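Local coordinates for extracellular solute-binding protein family 1 (Kribbella flavida, PDB 5IXP) that probably captures a solute outside the cell and delivers it to an ABC transporter for uptake, although its ligand is not established, at residues Leu4-Phe9 against Ile30-Ala35; Asp57-Glu62 against Thr276-Ser281; Ser15-Glu20 against Ala292-Pro297; Phe9-Tyr14 against Lys305-Phe310. One frame throughout, in Å; residues are numbered along the deposited sequence. Where two conformers were deposited one is given.

Contact 1: residues Leu4-Phe9 against Ile30-Ala35; sequences LTIATF and ITERRA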
# COMPACT_ATOMS: atom_id res chain seq x y z
N LEU A 4 23.49 8.15 16.06
CA LEU A 4 22.27 8.28 15.28
C LEU A 4 21.16 7.47 15.92
O LEU A 4 21.38 6.33 16.35
CB LEU A 4 22.48 7.76 13.85
CG LEU A 4 23.49 8.52 12.98
CD1 LEU A 4 23.66 7.83 11.63
CD2 LEU A 4 23.04 9.96 12.82
N THR A 5 19.97 8.05 15.99
CA THR A 5 18.76 7.33 16.35
C THR A 5 17.93 7.13 15.10
O THR A 5 17.89 8.00 14.22
CB THR A 5 17.93 8.08 17.40
OG1 THR A 5 17.84 9.46 17.03
CG2 THR A 5 18.55 7.95 18.78
N ILE A 6 17.28 5.97 15.00
CA ILE A 6 16.35 5.70 13.93
C ILE A 6 15.07 5.16 14.55
O ILE A 6 15.12 4.23 15.37
CB ILE A 6 16.93 4.73 12.88
CG1 ILE A 6 15.86 4.34 11.86
CG2 ILE A 6 17.55 3.47 13.53
CD1 ILE A 6 16.43 3.63 10.61
N ALA A 7 13.93 5.77 14.20
CA ALA A 7 12.64 5.38 14.76
C ALA A 7 11.89 4.58 13.70
O ALA A 7 11.62 5.09 12.61
CB ALA A 7 11.83 6.60 15.18
N THR A 8 11.57 3.32 14.02
CA THR A 8 10.81 2.45 13.14
C THR A 8 9.57 1.96 13.86
O THR A 8 9.40 2.15 15.07
CB THR A 8 11.65 1.25 12.64
OG1 THR A 8 12.00 0.40 13.74
CG2 THR A 8 12.92 1.73 11.94
N PHE A 9 8.70 1.30 13.10
CA PHE A 9 7.45 0.77 13.62
C PHE A 9 7.25 -0.59 12.98
O PHE A 9 7.81 -0.87 11.92
CB PHE A 9 6.26 1.71 13.31
CG PHE A 9 6.14 2.07 11.86
CD1 PHE A 9 5.43 1.25 10.98
CD2 PHE A 9 6.76 3.21 11.35
CE1 PHE A 9 5.34 1.56 9.62
CE2 PHE A 9 6.68 3.52 10.01
CZ PHE A 9 5.97 2.70 9.14
N ILE A 30 24.43 3.37 16.32
CA ILE A 30 23.02 3.39 15.93
C ILE A 30 22.18 2.89 17.10
O ILE A 30 22.45 1.82 17.65
CB ILE A 30 22.75 2.52 14.69
CG1 ILE A 30 23.55 3.01 13.49
CG2 ILE A 30 21.24 2.52 14.37
CD1 ILE A 30 23.53 2.02 12.32
N THR A 31 21.14 3.64 17.43
CA THR A 31 20.15 3.20 18.40
C THR A 31 18.79 3.23 17.72
O THR A 31 18.43 4.24 17.11
CB THR A 31 20.11 4.12 19.63
OG1 THR A 31 21.43 4.23 20.20
CG2 THR A 31 19.14 3.55 20.67
N GLU A 32 18.05 2.13 17.80
CA GLU A 32 16.70 2.08 17.23
C GLU A 32 15.67 2.38 18.31
O GLU A 32 15.78 1.89 19.44
CB GLU A 32 16.41 0.71 16.60
CG GLU A 32 15.08 0.67 15.82
CD GLU A 32 14.81 -0.69 15.16
OE1 GLU A 32 14.77 -1.70 15.90
OE2 GLU A 32 14.65 -0.74 13.92
N ARG A 33 14.67 3.18 17.94
CA ARG A 33 13.56 3.54 18.81
C ARG A 33 12.28 2.97 18.21
O ARG A 33 12.01 3.18 17.02
CB ARG A 33 13.49 5.07 18.94
CG ARG A 33 12.31 5.62 19.70
CD ARG A 33 12.28 7.14 19.55
NE ARG A 33 13.52 7.76 20.00
CZ ARG A 33 13.85 9.03 19.76
NH1 ARG A 33 13.03 9.80 19.07
NH2 ARG A 33 15.00 9.52 20.21
N ARG A 34 11.50 2.25 19.01
CA ARG A 34 10.25 1.64 18.53
C ARG A 34 9.12 2.07 19.45
O ARG A 34 9.06 1.63 20.60
CB ARG A 34 10.34 0.11 18.50
CG ARG A 34 11.39 -0.44 17.58
CD ARG A 34 11.29 -1.96 17.52
NE ARG A 34 12.34 -2.50 16.66
CZ ARG A 34 12.27 -3.67 16.04
NH1 ARG A 34 11.19 -4.44 16.18
NH2 ARG A 34 13.27 -4.06 15.28
N ALA A 35 8.21 2.90 18.94
CA ALA A 35 6.96 3.12 19.66
C ALA A 35 6.17 1.81 19.76
O ALA A 35 6.34 0.89 18.95
CB ALA A 35 6.11 4.18 18.95
O HOH W 1 22.99 6.23 18.95
O HOH W 2 9.11 4.56 16.79
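I6 and E32 sit side by side on neighbouring parallel strands of a beta-alpha-beta unit: strand 2-8, helix 15-24, strand 28-34. Four main-chain bonds join the strands. T31 N gives to L4 O, I6 N to T31 O, R33 N to I6 O and T8 N to R33 O. The R33 N to I6 O bond is 2.8 Å long, with its donor tilted from the carbonyl plane.

The side chain of E32 reaches across to T8, and the two side chains cross at about a right angle. E32 CB lies 3.9 Å from I6 O. CG stands anti to the backbone N (chi1 -172°), which carries it over the same I6 O at 3.6 Å. CD comes within 3.3 Å of T8 OG1. The carboxylate then splits its work. OE2 takes a weak bond from T8 OG1 at 2.9 Å, and the T8 proton has another possible acceptor. Y18 OH of the connecting helix is a second partner of OE2. OE1 is held by R34, which also forms a salt bridge with E11. A glutamine in place of E32 would probably leave the R34 guanidinium without its charged mate on this strand.

On the face that carries E32, nearer the start of the strands, I6 CG2 meets I30 CG2 at 3.9 Å. R34 grips OE1 side-on: NE lies 2.7 Å from E32 OE1 and NH2 lies 2.9 Å from it, and both nitrogens approach from one face of the carboxylate.

Contact 2: residues Asp57-Glu62 against Thr276-Ser281; sequences DIEAME and TVPTQS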
# COMPACT_ATOMS: atom_id res chain seq x y z
N ASP A 57 17.01 10.88 14.33
CA ASP A 57 17.75 11.36 13.17
C ASP A 57 17.18 10.81 11.88
O ASP A 57 17.20 11.49 10.85
CB ASP A 57 19.23 10.98 13.29
CG ASP A 57 19.87 11.59 14.50
OD1 ASP A 57 20.12 12.82 14.49
OD2 ASP A 57 20.11 10.85 15.48
N ILE A 58 16.71 9.56 11.90
CA ILE A 58 15.98 8.97 10.78
C ILE A 58 14.60 8.60 11.30
O ILE A 58 14.48 7.86 12.28
CB ILE A 58 16.69 7.73 10.21
CG1 ILE A 58 18.06 8.11 9.64
CG2 ILE A 58 15.82 7.05 9.11
CD1 ILE A 58 18.97 6.88 9.32
N GLU A 59 13.55 9.12 10.65
CA GLU A 59 12.17 8.83 11.02
C GLU A 59 11.51 8.04 9.89
O GLU A 59 11.42 8.54 8.76
CB GLU A 59 11.37 10.11 11.29
CG GLU A 59 11.76 10.83 12.60
CD GLU A 59 11.10 10.23 13.84
OE1 GLU A 59 10.28 9.31 13.69
OE2 GLU A 59 11.40 10.68 14.97
N ALA A 60 11.02 6.84 10.21
CA ALA A 60 10.30 6.06 9.21
C ALA A 60 8.89 6.62 9.04
O ALA A 60 8.27 7.12 9.98
CB ALA A 60 10.22 4.59 9.60
N MSE A 61 8.40 6.51 7.81
CA MSE A 61 7.10 7.06 7.43
C MSE A 61 6.43 6.10 6.47
O MSE A 61 7.02 5.73 5.45
CB MSE A 61 7.30 8.43 6.77
CG MSE A 61 6.23 9.42 7.03
SE MSE A 61 6.93 11.17 6.71
CE MSE A 61 7.65 11.70 8.41
N GLU A 62 5.19 5.71 6.77
CA GLU A 62 4.43 4.91 5.82
C GLU A 62 3.89 5.80 4.70
O GLU A 62 3.61 6.99 4.90
CB GLU A 62 3.28 4.17 6.51
CG GLU A 62 2.97 2.80 5.91
CD GLU A 62 1.76 2.79 4.97
OE1 GLU A 62 1.06 3.81 4.87
OE2 GLU A 62 1.51 1.75 4.33
N THR A 276 13.11 9.09 6.41
CA THR A 276 13.23 10.54 6.28
C THR A 276 14.22 11.06 7.31
O THR A 276 14.51 10.39 8.31
CB THR A 276 11.88 11.26 6.47
OG1 THR A 276 11.48 11.18 7.86
CG2 THR A 276 10.80 10.65 5.57
N VAL A 277 14.72 12.27 7.07
CA VAL A 277 15.69 12.89 7.98
C VAL A 277 15.17 14.27 8.35
O VAL A 277 15.26 15.20 7.54
CB VAL A 277 17.09 12.97 7.35
CG1 VAL A 277 18.07 13.73 8.29
CG2 VAL A 277 17.62 11.55 7.00
N PRO A 278 14.63 14.45 9.55
CA PRO A 278 14.15 15.78 9.96
C PRO A 278 15.29 16.79 10.03
O PRO A 278 16.45 16.43 10.29
CB PRO A 278 13.57 15.53 11.36
CG PRO A 278 13.34 14.09 11.45
CD PRO A 278 14.40 13.43 10.58
N THR A 279 14.95 18.06 9.81
CA THR A 279 15.96 19.10 10.00
C THR A 279 16.39 19.21 11.46
O THR A 279 17.42 19.83 11.74
CB THR A 279 15.48 20.46 9.49
OG1 THR A 279 14.24 20.81 10.13
CG2 THR A 279 15.30 20.44 7.97
N GLN A 280 15.62 18.63 12.39
CA GLN A 280 16.04 18.58 13.78
C GLN A 280 17.36 17.85 13.95
O GLN A 280 18.07 18.08 14.93
CB GLN A 280 14.98 17.87 14.62
CG GLN A 280 13.95 18.75 15.22
CD GLN A 280 13.01 17.98 16.10
OE1 GLN A 280 13.44 17.17 16.94
NE2 GLN A 280 11.72 18.21 15.92
N SER A 281 17.69 16.94 13.04
CA SER A 281 18.89 16.14 13.21
C SER A 281 20.13 17.03 13.18
O SER A 281 20.28 17.89 12.30
CB SER A 281 19.00 15.08 12.12
OG SER A 281 20.24 14.38 12.24
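E59 and T276 form the tight end of this contact, as an antiparallel hydrogen-bonded pair. E59 N gives to T276 O at 2.8 Å. In return E59 O receives two donors from one residue. T276 N reaches it at 2.9 Å from above the carbonyl plane, and T276 OG1 reaches it at 2.8 Å, closer to that plane. The hydroxyl can do this because it sits between the backbone N and the carbonyl carbon (chi1 70°). The T276 methyl turns to M61, a selenomethionine, whose SE is 4.1 Å from T276 CG2. A valine in place of T276 would probably leave E59 O with the backbone donor alone from this segment.

After T276 the regular pairing stops, although V277 still lies beside I58 and D57 O. P278 CG packs across E59 CG at 3.8 Å, while the carboxylate of E59 turns off to A56 N. The loose side is the type I turn P278-S281: exposed T279 and partly exposed Q280 bulge away and do not touch 57-62. S281 brings the chain back. Its OG donates to D57 OD1 at 2.7 Å, using the anti lone pair of that oxygen. D57 O faces V277 and P278 carbons and is buried with no polar partner in the model.

D57 OD2 holds T5 N, so the site is tied to strand 2-8. I58 and V277 both rest on helix 284-294, while E59 and M61 pack against helix 38-51.

Contact 3: residues Ser15-Glu20 against Ala292-Pro297; sequences SDLYRE and AWLTAP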
# COMPACT_ATOMS: atom_id res chain seq x y z
N SER A 15 17.61 -5.12 12.19
CA SER A 15 18.48 -5.37 13.35
C SER A 15 19.88 -5.82 12.93
O SER A 15 20.89 -5.31 13.44
CB SER A 15 17.85 -6.40 14.28
OG SER A 15 16.68 -5.86 14.88
N ASP A 16 19.98 -6.78 12.01
CA ASP A 16 21.30 -7.22 11.58
C ASP A 16 22.00 -6.14 10.77
O ASP A 16 23.23 -6.03 10.81
CB ASP A 16 21.22 -8.49 10.73
CG ASP A 16 20.61 -9.66 11.47
OD1 ASP A 16 20.79 -9.73 12.70
OD2 ASP A 16 19.96 -10.51 10.81
N LEU A 17 21.23 -5.33 10.04
CA LEU A 17 21.84 -4.29 9.21
C LEU A 17 22.54 -3.25 10.06
O LEU A 17 23.61 -2.76 9.68
CB LEU A 17 20.78 -3.64 8.32
CG LEU A 17 20.02 -4.59 7.41
CD1 LEU A 17 19.18 -3.81 6.41
CD2 LEU A 17 20.98 -5.51 6.69
N TYR A 18 21.96 -2.89 11.22
CA TYR A 18 22.62 -1.92 12.09
C TYR A 18 23.98 -2.43 12.53
O TYR A 18 24.95 -1.66 12.57
CB TYR A 18 21.77 -1.63 13.32
CG TYR A 18 20.37 -1.10 13.06
CD1 TYR A 18 20.12 -0.20 12.02
CD2 TYR A 18 19.31 -1.48 13.88
CE1 TYR A 18 18.83 0.30 11.79
CE2 TYR A 18 18.01 -0.98 13.66
CZ TYR A 18 17.79 -0.10 12.62
OH TYR A 18 16.51 0.39 12.40
N ARG A 19 24.07 -3.72 12.87
CA ARG A 19 25.35 -4.30 13.26
C ARG A 19 26.35 -4.24 12.11
O ARG A 19 27.53 -3.91 12.32
CB ARG A 19 25.16 -5.75 13.71
CG ARG A 19 24.25 -5.92 14.91
CD ARG A 19 24.14 -7.37 15.37
NE ARG A 19 23.10 -7.50 16.39
CZ ARG A 19 21.91 -8.04 16.18
NH1 ARG A 19 21.59 -8.54 14.98
NH2 ARG A 19 21.03 -8.10 17.17
N GLU A 20 25.90 -4.56 10.90
CA GLU A 20 26.77 -4.50 9.73
C GLU A 20 27.29 -3.09 9.50
O GLU A 20 28.48 -2.89 9.25
CB GLU A 20 26.02 -5.01 8.50
CG GLU A 20 25.66 -6.47 8.56
CD GLU A 20 24.82 -6.92 7.38
OE1 GLU A 20 24.27 -6.06 6.67
OE2 GLU A 20 24.72 -8.14 7.17
N ALA A 292 20.35 6.01 3.09
CA ALA A 292 20.61 5.54 1.74
C ALA A 292 21.13 4.11 1.75
O ALA A 292 20.76 3.29 0.90
CB ALA A 292 21.59 6.47 1.03
N TRP A 293 21.99 3.78 2.72
CA TRP A 293 22.53 2.42 2.77
C TRP A 293 21.44 1.42 3.15
O TRP A 293 21.35 0.33 2.56
CB TRP A 293 23.70 2.36 3.75
CG TRP A 293 24.31 0.99 3.83
CD1 TRP A 293 25.24 0.46 2.99
CD2 TRP A 293 24.02 -0.01 4.81
NE1 TRP A 293 25.56 -0.82 3.39
CE2 TRP A 293 24.82 -1.13 4.50
CE3 TRP A 293 23.17 -0.07 5.92
CZ2 TRP A 293 24.79 -2.30 5.26
CZ3 TRP A 293 23.15 -1.23 6.68
CH2 TRP A 293 23.96 -2.33 6.34
N LEU A 294 20.61 1.76 4.14
CA LEU A 294 19.55 0.86 4.56
C LEU A 294 18.57 0.57 3.42
O LEU A 294 17.91 -0.47 3.44
CB LEU A 294 18.79 1.44 5.76
CG LEU A 294 19.53 1.45 7.11
CD1 LEU A 294 18.79 2.36 8.09
CD2 LEU A 294 19.68 0.03 7.69
N THR A 295 18.43 1.48 2.46
CA THR A 295 17.48 1.30 1.37
C THR A 295 18.15 0.89 0.06
O THR A 295 17.48 0.82 -0.97
CB THR A 295 16.65 2.57 1.16
OG1 THR A 295 17.52 3.69 0.89
CG2 THR A 295 15.81 2.86 2.41
N ALA A 296 19.46 0.61 0.08
CA ALA A 296 20.17 0.14 -1.10
C ALA A 296 19.72 -1.28 -1.47
O ALA A 296 19.24 -2.04 -0.62
CB ALA A 296 21.68 0.17 -0.86
N PRO A 297 19.88 -1.67 -2.75
CA PRO A 297 19.41 -3.00 -3.18
C PRO A 297 19.94 -4.15 -2.34
O PRO A 297 19.16 -5.05 -2.01
CB PRO A 297 19.91 -3.09 -4.63
CG PRO A 297 20.10 -1.69 -5.08
CD PRO A 297 20.36 -0.85 -3.87
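L17 meets W293 and L294 where helix 15-24 packs on the end of helix 284-294, in the lobe of this periplasmic-binding-protein fold that carries the N terminus. Most of the contact is between carbon atoms, with L17 O also close to the indole. W293 has CG anti to its backbone N (chi1 -179°), which swings the far corner of its indole across to helix 15-24. CZ3 lies 3.8 Å from L17 CB, and CH2 comes to 3.4 Å from L17 O at an oblique approach. Next to the indole, L294 CD2 lies 3.9 Å from L17 CB.

E20 was modelled in two positions. In the one given, and so with some doubt, E20 OE1 stands at the edge of the indole, near its plane, with the carboxylate turned 75° from it, and pairs with K302.

The next shell positions these groups. The W293 indole also meets the ring of Y21. L17 is packed further by Q299, K302 and V303 of helix 297-307. Y18 and L294 both lean on I6 of strand 2-8. Between these two, L294 CD2 reaches Y18 CE1 at 4.2 Å, with the side chains at about a right angle.

Contact 4: residues Phe9-Tyr14 against Lys305-Phe310; sequences FNEFGY and KKVGSF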
# COMPACT_ATOMS: atom_id res chain seq x y z
N PHE A 9 8.70 1.30 13.10
CA PHE A 9 7.45 0.77 13.62
C PHE A 9 7.25 -0.59 12.98
O PHE A 9 7.81 -0.87 11.92
CB PHE A 9 6.26 1.71 13.31
CG PHE A 9 6.14 2.07 11.86
CD1 PHE A 9 5.43 1.25 10.98
CD2 PHE A 9 6.76 3.21 11.35
CE1 PHE A 9 5.34 1.56 9.62
CE2 PHE A 9 6.68 3.52 10.01
CZ PHE A 9 5.97 2.70 9.14
N ASN A 10 6.44 -1.43 13.63
CA ASN A 10 6.30 -2.82 13.20
C ASN A 10 7.69 -3.42 13.05
O ASN A 10 8.55 -3.17 13.89
CB ASN A 10 5.47 -2.91 11.92
CG ASN A 10 4.02 -2.47 12.13
OD1 ASN A 10 3.46 -2.63 13.22
ND2 ASN A 10 3.41 -1.92 11.08
N GLU A 11 7.95 -4.19 12.00
CA GLU A 11 9.26 -4.84 11.87
C GLU A 11 9.90 -4.48 10.54
O GLU A 11 9.60 -5.08 9.50
CB GLU A 11 9.14 -6.36 12.02
CG GLU A 11 10.51 -7.05 11.99
CD GLU A 11 11.49 -6.44 12.99
OE1 GLU A 11 11.34 -6.69 14.20
OE2 GLU A 11 12.39 -5.68 12.57
N PHE A 12 10.83 -3.52 10.57
CA PHE A 12 11.58 -3.16 9.38
C PHE A 12 12.65 -4.18 9.02
O PHE A 12 13.16 -4.15 7.89
CB PHE A 12 12.20 -1.77 9.55
CG PHE A 12 11.26 -0.65 9.19
CD1 PHE A 12 10.04 -0.54 9.82
CD2 PHE A 12 11.59 0.28 8.21
CE1 PHE A 12 9.15 0.48 9.49
CE2 PHE A 12 10.71 1.30 7.87
CZ PHE A 12 9.48 1.39 8.51
N GLY A 13 12.98 -5.09 9.93
CA GLY A 13 13.98 -6.10 9.62
C GLY A 13 15.41 -5.60 9.60
O GLY A 13 16.27 -6.24 8.98
N TYR A 14 15.68 -4.48 10.27
CA TYR A 14 16.98 -3.81 10.19
C TYR A 14 17.99 -4.26 11.24
O TYR A 14 19.14 -3.81 11.20
CB TYR A 14 16.80 -2.30 10.32
CG TYR A 14 16.20 -1.58 9.14
CD1 TYR A 14 15.84 -0.24 9.24
CD2 TYR A 14 16.05 -2.22 7.89
CE1 TYR A 14 15.31 0.45 8.16
CE2 TYR A 14 15.51 -1.52 6.80
CZ TYR A 14 15.15 -0.18 6.95
OH TYR A 14 14.63 0.53 5.89
N LYS A 305 14.73 -11.37 2.62
CA LYS A 305 14.92 -12.72 3.12
C LYS A 305 14.61 -12.83 4.60
O LYS A 305 14.18 -13.89 5.06
CB LYS A 305 16.33 -13.22 2.83
CG LYS A 305 16.78 -12.90 1.42
CD LYS A 305 17.99 -13.70 1.04
CE LYS A 305 19.18 -13.28 1.85
NZ LYS A 305 20.33 -12.91 0.97
N LYS A 306 14.81 -11.75 5.36
CA LYS A 306 14.60 -11.82 6.80
C LYS A 306 13.12 -11.75 7.15
O LYS A 306 12.63 -12.57 7.94
CB LYS A 306 15.36 -10.70 7.49
CG LYS A 306 15.50 -10.89 8.99
CD LYS A 306 16.13 -9.67 9.65
CE LYS A 306 16.38 -9.91 11.14
NZ LYS A 306 17.27 -11.10 11.37
N VAL A 307 12.38 -10.79 6.59
CA VAL A 307 11.00 -10.57 7.01
C VAL A 307 10.02 -10.59 5.85
O VAL A 307 8.81 -10.50 6.06
CB VAL A 307 10.87 -9.25 7.80
CG1 VAL A 307 11.72 -9.29 9.07
CG2 VAL A 307 11.27 -8.07 6.95
N GLY A 308 10.51 -10.71 4.62
CA GLY A 308 9.62 -10.87 3.48
C GLY A 308 9.17 -9.60 2.80
O GLY A 308 8.39 -9.67 1.83
N SER A 309 9.62 -8.44 3.27
CA SER A 309 9.21 -7.17 2.67
C SER A 309 9.67 -7.07 1.22
O SER A 309 10.82 -7.37 0.89
CB SER A 309 9.79 -6.02 3.47
OG SER A 309 9.45 -6.15 4.83
N PHE A 310 8.77 -6.60 0.35
CA PHE A 310 9.11 -6.65 -1.08
C PHE A 310 9.91 -5.41 -1.48
O PHE A 310 9.50 -4.28 -1.18
CB PHE A 310 7.85 -6.75 -1.94
CG PHE A 310 8.14 -7.17 -3.34
CD1 PHE A 310 8.36 -8.50 -3.64
CD2 PHE A 310 8.28 -6.22 -4.35
CE1 PHE A 310 8.67 -8.91 -4.94
CE2 PHE A 310 8.58 -6.62 -5.66
CZ PHE A 310 8.79 -7.96 -5.95
O HOH W 3 10.04 -4.42 6.41
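E11 and V307 meet because CG of E11 stands anti to its backbone N (chi1 -176°), leading its chain toward the end of helix 297-307. E11 CG then lies 3.9 Å from V307 CG1, with the two side chains crossing at about a right angle. K306 uses a similar first torsion (chi1 -165°). This lays its aliphatic chain beside the loop, and K306 CD comes 3.5 Å from G13 O. Its ammonium passes on to a salt bridge with D16.

G13 is the close point. Its CA lies 3.9 Å from V307 CG1. Phi is positive (75°), which favours glycine. A beta carbon at this position would also fall only 3.0 Å from V307 CG2. E11 helps to fix the loop, since G13 N donates to E11 OE2 at 2.8 Å, on the anti lone pair of that oxygen. The other carboxylate oxygen of E11 pairs with R34. A water donates to E11 O at 3.2 Å; its link to S309 OG is modelled too short to rely on.

E11, K306 and V307 lie at the exposed side, whereas F12 and G13 are buried. The helix ends at V307, and G308, with positive phi, turns the chain toward strand 310-311, which pairs with strand 108-121. The contact thus joins the loop after the first strand to a helix end, in a fold consistent with the periplasmic-binding-protein family.

Overall arrangement
From the N terminus, strand 2-8 leads into the loop 9-14, helix 15-24 and strand 28-34. Contact 1 closes this short loop. Strand 58-62 follows, and contact 2 brings the chain from residue 276 back to it, after contact 1 has closed. Contact 3 closes a longer loop, from helix 15-24 to the end of helix 284-294. Contact 4 closes the longest, from loop 9-14 to the end of helix 297-307. Contact 2 lies within contact 3, and contact 3 within contact 4. Contact 1 crosses both 3 and 4. Contacts 3 and 4 tie the late helices to helix 15-24 and loop 9-14; contacts 1 and 2 share a sheet through strands 2-8 and 58-62.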